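Fructosyl amine:oxygen oxidoreductase (Neosartorya fumigata, PDB 4WCT) probably oxidises fructosyl amines (Amadori products) with molecular oxygen, using a bound flavin-adenine dinucleotide, and so acts as a deglycating enzyme. Local coordinates at residues 127-130 / 131-135; 146-149 / 150-154. One frame throughout, in Å; residues are numbered along the deposited sequence. Where two conformers were deposited one is given.

Contact 1 of 2, residues 127-130 / 131-135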
loop_
_atom_site.group_PDB
_atom_site.type_symbol
_atom_site.label_atom_id
_atom_site.label_comp_id
_atom_site.label_asym_id
_atom_site.label_seq_id
_atom_site.Cartn_x
_atom_site.Cartn_y
_atom_site.Cartn_z
ATOM N N ILE A 127 -16.977 17.179 0.591
ATOM C CA ILE A 127 -17.105 17.375 2.055
ATOM C C ILE A 127 -18.240 16.526 2.649
ATOM O O ILE A 127 -18.036 15.870 3.649
ATOM C CB ILE A 127 -17.289 18.866 2.397
ATOM C CG1 ILE A 127 -16.032 19.626 2.001
ATOM C CG2 ILE A 127 -17.487 19.101 3.896
ATOM C CD1 ILE A 127 -16.291 21.091 1.762
ATOM N N ASP A 128 -19.359 16.405 1.937
ATOM C CA ASP A 128 -20.516 15.563 2.341
ATOM C C ASP A 128 -20.158 14.082 2.338
ATOM O O ASP A 128 -20.552 13.318 3.199
ATOM C CB ASP A 128 -21.665 15.744 1.339
ATOM C CG ASP A 128 -22.515 16.974 1.620
ATOM O OD1 ASP A 128 -22.051 17.882 2.336
ATOM O OD2 ASP A 128 -23.625 17.066 1.044
ATOM N N HIS A 129 -19.396 13.684 1.336
ATOM C CA HIS A 129 -18.930 12.323 1.248
ATOM C C HIS A 129 -18.080 11.947 2.458
ATOM O O HIS A 129 -18.194 10.852 3.047
ATOM C CB HIS A 129 -18.150 12.152 -0.040
ATOM C CG HIS A 129 -17.537 10.802 -0.195
ATOM N ND1 HIS A 129 -18.287 9.674 -0.435
ATOM C CD2 HIS A 129 -16.245 10.398 -0.176
ATOM C CE1 HIS A 129 -17.481 8.636 -0.585
ATOM N NE2 HIS A 129 -16.243 9.041 -0.391
ATOM N N ILE A 130 -17.162 12.833 2.808
ATOM C CA ILE A 130 -16.320 12.581 3.949
ATOM C C ILE A 130 -17.144 12.505 5.240
ATOM O O ILE A 130 -16.957 11.616 6.080
ATOM C CB ILE A 130 -15.245 13.665 4.090
ATOM C CG1 ILE A 130 -14.326 13.645 2.865
ATOM C CG2 ILE A 130 -14.444 13.423 5.359
ATOM C CD1 ILE A 130 -13.478 14.901 2.746
ATOM N N ARG A 131 -18.040 13.459 5.401
ATOM C CA ARG A 131 -18.918 13.496 6.578
ATOM C C ARG A 131 -19.713 12.195 6.745
ATOM O O ARG A 131 -19.655 11.559 7.791
ATOM C CB ARG A 131 -19.874 14.676 6.448
ATOM C CG ARG A 131 -20.917 14.749 7.550
ATOM C CD ARG A 131 -21.939 15.817 7.185
ATOM N NE ARG A 131 -21.313 17.128 7.332
ATOM C CZ ARG A 131 -20.950 17.948 6.341
ATOM N NH1 ARG A 131 -21.387 17.785 5.083
ATOM N NH2 ARG A 131 -20.306 19.059 6.664
ATOM N N LYS A 132 -20.269 11.684 5.652
ATOM C CA LYS A 132 -21.131 10.492 5.704
ATOM C C LYS A 132 -20.399 9.165 5.827
ATOM O O LYS A 132 -20.861 8.272 6.555
ATOM C CB LYS A 132 -22.054 10.464 4.481
ATOM C CG LYS A 132 -23.095 11.568 4.523
ATOM C CD LYS A 132 -24.206 11.354 3.505
ATOM C CE LYS A 132 -24.210 12.444 2.448
ATOM N NZ LYS A 132 -24.735 11.977 1.130
ATOM N N ASP A 133 -19.261 9.038 5.140
ATOM C CA ASP A 133 -18.517 7.782 5.066
ATOM C C ASP A 133 -17.423 7.632 6.097
ATOM O O ASP A 133 -17.086 6.516 6.481
ATOM C CB ASP A 133 -17.900 7.622 3.679
ATOM C CG ASP A 133 -18.881 7.113 2.653
ATOM O OD1 ASP A 133 -20.096 7.431 2.743
ATOM O OD2 ASP A 133 -18.403 6.485 1.682
ATOM N N GLU A 134 -16.809 8.740 6.510
ATOM C CA GLU A 134 -15.625 8.678 7.357
ATOM C C GLU A 134 -15.891 9.222 8.750
ATOM O O GLU A 134 -15.443 8.666 9.739
ATOM C CB GLU A 134 -14.460 9.444 6.706
ATOM C CG GLU A 134 -14.315 9.197 5.203
ATOM C CD GLU A 134 -13.876 7.776 4.869
ATOM O OE1 GLU A 134 -13.248 7.120 5.733
ATOM O OE2 GLU A 134 -14.202 7.299 3.757
ATOM N N VAL A 135 -16.606 10.326 8.842
ATOM C CA VAL A 135 -16.816 10.997 10.122
ATOM C C VAL A 135 -18.026 10.471 10.894
ATOM O O VAL A 135 -17.901 9.983 12.012
ATOM C CB VAL A 135 -16.891 12.516 9.918
ATOM C CG1 VAL A 135 -17.271 13.234 11.207
ATOM C CG2 VAL A 135 -15.549 13.012 9.395
HETATM O O HOH W 1 -21.158 9.359 0.176
#
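Arg131 leaves the helix with CG trans to its own backbone N (chi1 175°) and bends at chi3 (-72°), which carries the guanidinium back over the preceding turn to Asp128. The carboxylate of Asp128, its CG lying beside the backbone N, points the same way; in the conformer given, one of two deposited, OD1 meets Arg131 NH1 at 2.8 Å in a salt bridge, which may therefore not be constant. OD1 reaches the guanidinium at its edge, near its plane, although the two flat groups are turned 74° from each other. Beyond this pair, NH2 of Arg131 rests 4.0 Å from Ile127 CG2. On another side of the helix His129 and Asp133 meet four residues apart: CB of Asp133 lies over one face of the imidazole, and Asp133 OD2 comes within 3.3 Å of His129 CE1. A water binds His129 ND1 at 3.0 Å and gives a weak bond to Asp133 OD1. The ring also packs on Ile281 and meets Phe435 edge-to-face. Ile130 CG2 and Val135 CG2 pack at 4.2 Å beside Trp170.

The backbone widens at the end of the helix, over 131-135. Ile130 O accepts from Glu134 N at 2.9 Å and from Val135 N at 3.1 Å, the second donor lying in the carbonyl plane. Asp128 and Arg131 make a polar flank; the isoleucines face strands 117-121 and 168-172. The i+5 bond to Ile130 O is characteristic of a pi-type turn, here at the C-terminal end of an amphipathic helix packed on a beta-sheet.

Contact 2 of 2, residues 146-149 / 150-154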
loop_
_atom_site.group_PDB
_atom_site.type_symbol
_atom_site.label_atom_id
_atom_site.label_comp_id
_atom_site.label_asym_id
_atom_site.label_seq_id
_atom_site.Cartn_x
_atom_site.Cartn_y
_atom_site.Cartn_z
ATOM N N GLU A 146 -12.963 24.579 9.464
ATOM C CA GLU A 146 -13.945 25.304 8.649
ATOM C C GLU A 146 -13.287 26.371 7.801
ATOM O O GLU A 146 -13.774 26.714 6.728
ATOM C CB GLU A 146 -14.970 25.993 9.537
ATOM C CG GLU A 146 -15.768 25.062 10.404
ATOM C CD GLU A 146 -17.031 24.562 9.720
ATOM O OE1 GLU A 146 -17.267 24.875 8.533
ATOM O OE2 GLU A 146 -17.799 23.858 10.394
ATOM N N THR A 147 -12.206 26.959 8.311
ATOM C CA THR A 147 -11.583 28.109 7.672
ATOM C C THR A 147 -10.127 27.829 7.321
ATOM O O THR A 147 -9.519 26.909 7.871
ATOM C CB THR A 147 -11.631 29.343 8.610
ATOM O OG1 THR A 147 -10.812 29.097 9.738
ATOM C CG2 THR A 147 -13.089 29.651 9.052
ATOM N N ALA A 148 -9.525 28.696 6.523
ATOM C CA ALA A 148 -8.112 28.566 6.201
ATOM C C ALA A 148 -7.273 28.656 7.452
ATOM O O ALA A 148 -6.329 27.914 7.628
ATOM C CB ALA A 148 -7.691 29.644 5.237
ATOM N N GLU A 149 -7.621 29.578 8.335
ATOM C CA GLU A 149 -6.898 29.700 9.593
ATOM C C GLU A 149 -6.968 28.423 10.431
ATOM O O GLU A 149 -5.958 28.011 11.038
ATOM C CB GLU A 149 -7.413 30.917 10.398
ATOM C CG GLU A 149 -6.680 31.108 11.728
ATOM C CD GLU A 149 -6.701 32.556 12.185
ATOM O OE1 GLU A 149 -5.967 33.390 11.561
ATOM O OE2 GLU A 149 -7.504 32.856 13.116
ATOM N N ASP A 150 -8.134 27.800 10.482
ATOM C CA ASP A 150 -8.293 26.517 11.192
ATOM C C ASP A 150 -7.279 25.518 10.633
ATOM O O ASP A 150 -6.644 24.808 11.395
ATOM C CB ASP A 150 -9.685 25.907 11.018
ATOM C CG ASP A 150 -10.791 26.649 11.762
ATOM O OD1 ASP A 150 -10.505 27.396 12.712
ATOM O OD2 ASP A 150 -11.986 26.404 11.415
ATOM N N PHE A 151 -7.155 25.426 9.293
ATOM C CA PHE A 151 -6.175 24.501 8.706
ATOM C C PHE A 151 -4.748 24.890 9.097
ATOM O O PHE A 151 -3.957 24.045 9.529
ATOM C CB PHE A 151 -6.296 24.449 7.174
ATOM C CG PHE A 151 -7.379 23.539 6.693
ATOM C CD1 PHE A 151 -7.152 22.194 6.501
ATOM C CD2 PHE A 151 -8.666 24.037 6.467
ATOM C CE1 PHE A 151 -8.151 21.383 6.021
ATOM C CE2 PHE A 151 -9.673 23.238 5.996
ATOM C CZ PHE A 151 -9.419 21.902 5.752
ATOM N N ARG A 152 -4.413 26.164 8.941
ATOM C CA ARG A 152 -3.021 26.586 9.175
ATOM C C ARG A 152 -2.592 26.358 10.604
ATOM O O ARG A 152 -1.459 25.938 10.858
ATOM C CB ARG A 152 -2.787 28.029 8.765
ATOM C CG ARG A 152 -2.935 28.251 7.263
ATOM C CD ARG A 152 -2.414 29.621 6.813
ATOM N NE ARG A 152 -3.140 30.703 7.460
ATOM C CZ ARG A 152 -4.208 31.332 6.972
ATOM N NH1 ARG A 152 -4.685 31.075 5.756
ATOM N NH2 ARG A 152 -4.813 32.238 7.709
ATOM N N ARG A 153 -3.534 26.467 11.539
ATOM C CA ARG A 153 -3.199 26.279 12.944
ATOM C C ARG A 153 -2.973 24.837 13.356
ATOM O O ARG A 153 -2.546 24.580 14.507
ATOM C CB ARG A 153 -4.261 26.889 13.844
ATOM C CG ARG A 153 -4.210 28.414 13.845
ATOM C CD ARG A 153 -5.240 29.042 14.774
ATOM N NE ARG A 153 -4.964 30.468 14.987
ATOM C CZ ARG A 153 -5.617 31.236 15.838
ATOM N NH1 ARG A 153 -6.665 30.763 16.507
ATOM N NH2 ARG A 153 -5.245 32.506 15.978
ATOM N N THR A 154 -3.193 23.893 12.442
ATOM C CA THR A 154 -2.906 22.505 12.765
ATOM C C THR A 154 -1.427 22.167 12.678
ATOM O O THR A 154 -1.041 21.092 13.147
ATOM C CB THR A 154 -3.621 21.499 11.824
ATOM O OG1 THR A 154 -3.105 21.624 10.493
ATOM C CG2 THR A 154 -5.082 21.640 11.882
HETATM O O HOH W 2 -3.771 32.525 10.392
#
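Thr147 and Asp150 exchange bonds across the first turn of helix 148-152. With chi1 at 66°, Thr147 holds OG1 between its backbone N and carbonyl carbon, where it accepts a fairly straight bond from Asp150 N at 3.1 Å. Asp150 CG lies beside its own backbone N (chi1 -71°), turning the carboxylate back toward the residues before the helix. There OD2 takes two amides: Glu146 N, at 2.8 Å, meets the anti lone pair of OD2, whereas Thr147 N, at 3.2 Å, arrives from above the carboxylate plane.

Glu149 runs outward, nearly extended, alongside Arg153. Their flat ends are stacked almost parallel, 10° apart, with OE2 over the centre of the guanidinium; OE2 to NH2 is 3.7 Å, a long salt bridge of charges alone, since no N-H points at the oxygen. Arg152 bends at chi3 and lays one guanidinium face over the backbone of Ala148 and Glu149. Its plane stands nearly at right angles to the Glu149 carboxylate, and a water joins them, donating to OE1 at 2.6 Å and accepting from NH2 at 2.9 Å. Arg152 NH1 is held by Gly162 O. Phe151 turns inward to stack on Phe164, and its ring edge, at CD2, meets Thr147 O.

Glu146 itself is paired through its carboxylate with Lys144 and Lys168. The capping box gives the Asp150 and Thr147 amides side-chain acceptors at the start of the helix, where the helix dipole would probably favour the negative charge of Asp150. Glu149 is probably balanced by charge and a bridging water, though both arginines also touch a crystal neighbour.

Overall arrangement
Contact 1 is partly buried and contact 2 lies at the surface, farther from the centre of the chain; their centres are 19 Å apart and their nearest atoms about 7 Å, without touching. Contact 1 lies within helix 124-135; contact 2 spans the short helix 148-152 and residues flanking it, with strand 143-145 between the two. Both set apolar side chains against strand 117-121, and Lys168 links their surroundings, touching Ile127 and pairing with Glu146. Contact 1 joins a widened C-terminal turn to a direct, edge-on carboxylate-guanidinium salt bridge in the conformer given; contact 2 caps the start of a helix and adds, farther along, a stacked ion pair and a water bridge.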